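Local coordinates for protein ribokinase (Cryptococcus neoformans var. grubii serotype A, PDB 6CW5) that probably phosphorylates D-ribose at O-5 with ATP and a divalent metal ion, probably magnesium, giving D-ribose 5-phosphate, at residues Q161-P172 / F184-V194. Residues are numbered along the deposited sequence; the frame is centred on the assembly and turned at random.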
loop_
_atom_site.group_PDB
_atom_site.type_symbol
_atom_site.label_atom_id
_atom_site.label_comp_id
_atom_site.label_asym_id
_atom_site.label_seq_id
_atom_site.Cartn_x
_atom_site.Cartn_y
_atom_site.Cartn_z
ATOM N N GLN A 161 -6.242 11.730 8.362
ATOM C CA GLN A 161 -5.282 12.758 8.737
ATOM C C GLN A 161 -5.476 14.068 7.993
ATOM O O GLN A 161 -4.716 15.006 8.233
ATOM C CB GLN A 161 -3.857 12.249 8.520
ATOM C CG GLN A 161 -3.554 11.043 9.389
ATOM C CD GLN A 161 -2.155 10.530 9.201
ATOM O OE1 GLN A 161 -1.515 10.755 8.159
ATOM N NE2 GLN A 161 -1.660 9.834 10.204
ATOM N N SER A 162 -6.476 14.167 7.128
ATOM C CA SER A 162 -6.762 15.434 6.478
ATOM C C SER A 162 -7.336 16.433 7.470
ATOM O O SER A 162 -7.796 16.083 8.560
ATOM C CB SER A 162 -7.741 15.262 5.324
ATOM O OG SER A 162 -7.206 14.361 4.373
ATOM N N SER A 163 -7.330 17.690 7.050
ATOM C CA SER A 163 -7.731 18.817 7.890
ATOM C C SER A 163 -8.828 19.575 7.161
ATOM O O SER A 163 -8.537 20.324 6.212
ATOM C CB SER A 163 -6.531 19.718 8.161
ATOM O OG SER A 163 -6.641 20.332 9.426
ATOM N N PRO A 164 -10.110 19.373 7.513
ATOM C CA PRO A 164 -10.644 18.405 8.471
ATOM C C PRO A 164 -10.611 16.980 7.904
ATOM O O PRO A 164 -10.458 16.831 6.686
ATOM C CB PRO A 164 -12.078 18.875 8.654
ATOM C CG PRO A 164 -12.427 19.385 7.316
ATOM C CD PRO A 164 -11.199 20.101 6.842
ATOM N N PRO A 165 -10.763 15.967 8.755
ATOM C CA PRO A 165 -10.774 14.587 8.251
ATOM C C PRO A 165 -11.950 14.352 7.314
ATOM O O PRO A 165 -13.045 14.882 7.512
ATOM C CB PRO A 165 -10.916 13.740 9.528
ATOM C CG PRO A 165 -10.513 14.626 10.650
ATOM C CD PRO A 165 -10.873 16.023 10.230
ATOM N N LEU A 166 -11.727 13.527 6.299
ATOM C CA LEU A 166 -12.849 13.106 5.478
ATOM C C LEU A 166 -13.753 12.191 6.282
ATOM O O LEU A 166 -13.343 11.592 7.273
ATOM C CB LEU A 166 -12.379 12.341 4.236
ATOM C CG LEU A 166 -11.899 13.213 3.062
ATOM C CD1 LEU A 166 -10.672 14.026 3.400
ATOM C CD2 LEU A 166 -11.597 12.295 1.910
ATOM N N THR A 167 -14.979 12.038 5.808
ATOM C CA THR A 167 -15.858 10.992 6.308
ATOM C C THR A 167 -15.541 9.725 5.532
ATOM O O THR A 167 -15.760 9.665 4.318
ATOM C CB THR A 167 -17.317 11.392 6.129
ATOM O OG1 THR A 167 -17.592 12.577 6.881
ATOM C CG2 THR A 167 -18.213 10.270 6.605
ATOM N N SER A 168 -14.988 8.726 6.202
ATOM C CA SER A 168 -14.572 7.510 5.512
ATOM C C SER A 168 -15.511 6.367 5.871
ATOM O O SER A 168 -15.949 6.248 7.016
ATOM C CB SER A 168 -13.141 7.144 5.873
ATOM O OG SER A 168 -13.032 7.135 7.287
ATOM N N VAL A 169 -15.776 5.506 4.891
ATOM C CA VAL A 169 -16.754 4.426 4.994
ATOM C C VAL A 169 -16.092 3.173 4.446
ATOM O O VAL A 169 -15.561 3.195 3.335
ATOM C CB VAL A 169 -18.038 4.762 4.205
ATOM C CG1 VAL A 169 -19.051 3.647 4.319
ATOM C CG2 VAL A 169 -18.646 6.068 4.696
ATOM N N PHE A 170 -16.083 2.096 5.237
ATOM C CA PHE A 170 -15.337 0.892 4.871
ATOM C C PHE A 170 -16.256 -0.317 4.915
ATOM O O PHE A 170 -17.025 -0.476 5.865
ATOM C CB PHE A 170 -14.184 0.722 5.841
ATOM C CG PHE A 170 -13.393 -0.560 5.693
ATOM C CD1 PHE A 170 -12.830 -0.929 4.480
ATOM C CD2 PHE A 170 -13.113 -1.331 6.824
ATOM C CE1 PHE A 170 -12.046 -2.070 4.379
ATOM C CE2 PHE A 170 -12.355 -2.481 6.723
ATOM C CZ PHE A 170 -11.796 -2.843 5.501
ATOM N N ASN A 171 -16.166 -1.167 3.892
ATOM C CA ASN A 171 -16.918 -2.420 3.821
ATOM C C ASN A 171 -15.883 -3.536 3.674
ATOM O O ASN A 171 -15.231 -3.646 2.615
ATOM C CB ASN A 171 -17.881 -2.335 2.632
ATOM C CG ASN A 171 -18.661 -3.619 2.356
ATOM O OD1 ASN A 171 -18.877 -3.962 1.185
ATOM N ND2 ASN A 171 -19.142 -4.291 3.404
ATOM N N PRO A 172 -15.632 -4.345 4.705
ATOM C CA PRO A 172 -14.495 -5.304 4.611
ATOM C C PRO A 172 -14.823 -6.545 3.793
ATOM O O PRO A 172 -15.055 -7.648 4.312
ATOM C CB PRO A 172 -14.220 -5.652 6.071
ATOM C CG PRO A 172 -15.630 -5.499 6.759
ATOM C CD PRO A 172 -16.292 -4.347 6.034
ATOM N N PHE A 184 -5.719 -2.994 11.843
ATOM C CA PHE A 184 -6.333 -1.986 10.991
ATOM C C PHE A 184 -6.496 -0.664 11.740
ATOM O O PHE A 184 -6.790 -0.652 12.948
ATOM C CB PHE A 184 -7.671 -2.541 10.506
ATOM C CG PHE A 184 -8.270 -1.815 9.339
ATOM C CD1 PHE A 184 -7.961 -2.196 8.031
ATOM C CD2 PHE A 184 -9.190 -0.801 9.549
ATOM C CE1 PHE A 184 -8.531 -1.547 6.947
ATOM C CE2 PHE A 184 -9.792 -0.147 8.461
ATOM C CZ PHE A 184 -9.451 -0.518 7.165
ATOM N N PRO A 185 -6.262 0.484 11.070
ATOM C CA PRO A 185 -6.317 1.791 11.753
ATOM C C PRO A 185 -7.754 2.277 11.913
ATOM O O PRO A 185 -8.194 3.231 11.291
ATOM C CB PRO A 185 -5.491 2.684 10.822
ATOM C CG PRO A 185 -5.800 2.115 9.453
ATOM C CD PRO A 185 -5.823 0.606 9.664
ATOM N N TRP A 186 -8.516 1.571 12.759
ATOM C CA TRP A 186 -9.919 1.907 12.983
ATOM C C TRP A 186 -10.109 3.350 13.416
ATOM O O TRP A 186 -11.176 3.924 13.173
ATOM C CB TRP A 186 -10.505 0.982 14.050
ATOM C CG TRP A 186 -10.427 -0.453 13.591
ATOM C CD1 TRP A 186 -9.603 -1.421 14.089
ATOM C CD2 TRP A 186 -11.173 -1.060 12.528
ATOM N NE1 TRP A 186 -9.799 -2.597 13.406
ATOM C CE2 TRP A 186 -10.760 -2.409 12.448
ATOM C CE3 TRP A 186 -12.161 -0.603 11.642
ATOM C CZ2 TRP A 186 -11.296 -3.316 11.510
ATOM C CZ3 TRP A 186 -12.700 -1.504 10.718
ATOM C CH2 TRP A 186 -12.257 -2.846 10.656
ATOM N N LYS A 187 -9.122 3.937 14.092
ATOM C CA LYS A 187 -9.328 5.300 14.569
ATOM C C LYS A 187 -9.578 6.283 13.436
ATOM O O LYS A 187 -10.147 7.347 13.692
ATOM C CB LYS A 187 -8.142 5.779 15.409
ATOM C CG LYS A 187 -6.831 5.831 14.655
ATOM C CD LYS A 187 -5.693 6.261 15.543
ATOM C CE LYS A 187 -4.373 6.179 14.802
ATOM N NZ LYS A 187 -3.249 6.612 15.672
ATOM N N HIS A 188 -9.161 5.973 12.198
ATOM C CA HIS A 188 -9.355 6.879 11.062
ATOM C C HIS A 188 -10.698 6.710 10.382
ATOM O O HIS A 188 -11.048 7.517 9.512
ATOM C CB HIS A 188 -8.257 6.654 9.999
ATOM C CG HIS A 188 -6.890 7.004 10.488
ATOM N ND1 HIS A 188 -6.642 8.151 11.212
ATOM C CD2 HIS A 188 -5.701 6.364 10.370
ATOM C CE1 HIS A 188 -5.356 8.204 11.515
ATOM N NE2 HIS A 188 -4.764 7.137 11.008
ATOM N N LEU A 189 -11.455 5.691 10.753
ATOM C CA LEU A 189 -12.638 5.292 10.005
ATOM C C LEU A 189 -13.890 5.927 10.594
ATOM O O LEU A 189 -14.137 5.817 11.800
ATOM C CB LEU A 189 -12.778 3.771 10.030
ATOM C CG LEU A 189 -13.946 3.268 9.225
ATOM C CD1 LEU A 189 -13.689 3.541 7.744
ATOM C CD2 LEU A 189 -14.069 1.751 9.495
ATOM N N SER A 190 -14.699 6.562 9.741
ATOM C CA SER A 190 -15.938 7.144 10.263
ATOM C C SER A 190 -17.052 6.112 10.372
ATOM O O SER A 190 -17.821 6.140 11.342
ATOM C CB SER A 190 -16.424 8.297 9.381
ATOM O OG SER A 190 -15.367 9.201 9.064
ATOM N N TRP A 191 -17.193 5.247 9.360
ATOM C CA TRP A 191 -18.297 4.290 9.299
ATOM C C TRP A 191 -17.815 2.929 8.840
ATOM O O TRP A 191 -17.113 2.823 7.832
ATOM C CB TRP A 191 -19.392 4.751 8.337
ATOM C CG TRP A 191 -20.208 5.888 8.862
ATOM C CD1 TRP A 191 -20.075 7.213 8.573
ATOM C CD2 TRP A 191 -21.305 5.776 9.769
ATOM N NE1 TRP A 191 -21.040 7.940 9.253
ATOM C CE2 TRP A 191 -21.801 7.072 9.996
ATOM C CE3 TRP A 191 -21.914 4.689 10.413
ATOM C CZ2 TRP A 191 -22.887 7.320 10.835
ATOM C CZ3 TRP A 191 -23.000 4.932 11.242
ATOM C CH2 TRP A 191 -23.468 6.243 11.450
ATOM N N LEU A 192 -18.225 1.889 9.560
ATOM C CA LEU A 192 -18.037 0.509 9.125
ATOM C C LEU A 192 -19.385 -0.023 8.658
ATOM O O LEU A 192 -20.371 0.074 9.393
ATOM C CB LEU A 192 -17.501 -0.350 10.278
ATOM C CG LEU A 192 -17.518 -1.878 10.094
ATOM C CD1 LEU A 192 -16.409 -2.290 9.093
ATOM C CD2 LEU A 192 -17.304 -2.580 11.441
ATOM N N ILE A 193 -19.426 -0.614 7.462
ATOM C CA ILE A 193 -20.629 -1.264 6.947
ATOM C C ILE A 193 -20.341 -2.753 6.824
ATOM O O ILE A 193 -19.451 -3.159 6.063
ATOM C CB ILE A 193 -21.071 -0.698 5.591
ATOM C CG1 ILE A 193 -21.279 0.804 5.664
ATOM C CG2 ILE A 193 -22.402 -1.357 5.172
ATOM C CD1 ILE A 193 -21.843 1.370 4.343
ATOM N N VAL A 194 -21.109 -3.564 7.549
ATOM C CA VAL A 194 -20.979 -5.023 7.540
ATOM C C VAL A 194 -22.362 -5.652 7.487
ATOM O O VAL A 194 -23.361 -5.015 7.817
ATOM C CB VAL A 194 -20.249 -5.543 8.804
ATOM C CG1 VAL A 194 -18.756 -5.202 8.720
ATOM C CG2 VAL A 194 -20.883 -4.952 10.110
HETATM O O HOH W 1 -11.552 9.406 7.673
#
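Phe170, projecting from strand 167-170, and Phe184, from the loop ahead of the parallel strand 191-194, form an offset stack, centroids 4.6 Å apart and planes at 14°. Phe170 CB sits against Leu189, 3.4 Å from its CD1. With CG anti to the backbone N (chi1 174°), the ring swings towards the 184-186 turn: CD2 meets Phe184 CZ from the stacked face and Trp186 CZ3 close to the ring plane, and CE2 and CZ meet Phe184 CZ, offset toward the rim. Pro172 N lies over the opposite face.

Three backbone bonds join the strands: Trp191 N to Ser168 O, Phe170 N to Trp191 O and, nearly straight at 2.9 Å, Ile193 N to Phe170 O. Where the pairing begins, two serines exchange bonds: Ser168 N donates to Ser190 OG, and Ser190 N to Ser168 OG at 3.0 Å. A water bridges Ser168 OG, Leu166 O and His188 O. At the other end Asn171 ND2 reaches Ile193 O at 2.9 Å from above the carbonyl plane, near Lys51 and the predicted proton acceptor Asp281.

With helix 178-183 these strands make a beta-alpha-beta unit within the central sheet of the PfkB fold. Apolar packing serves both faces: the aromatic cluster beside helices 149-161 and 196-205, and Val169 CG1 against Ile193 CD1 (3.6 Å), with Trp191, under helix 279-292. Side-chain bonds extend the polar pairing at both ends, water at the start.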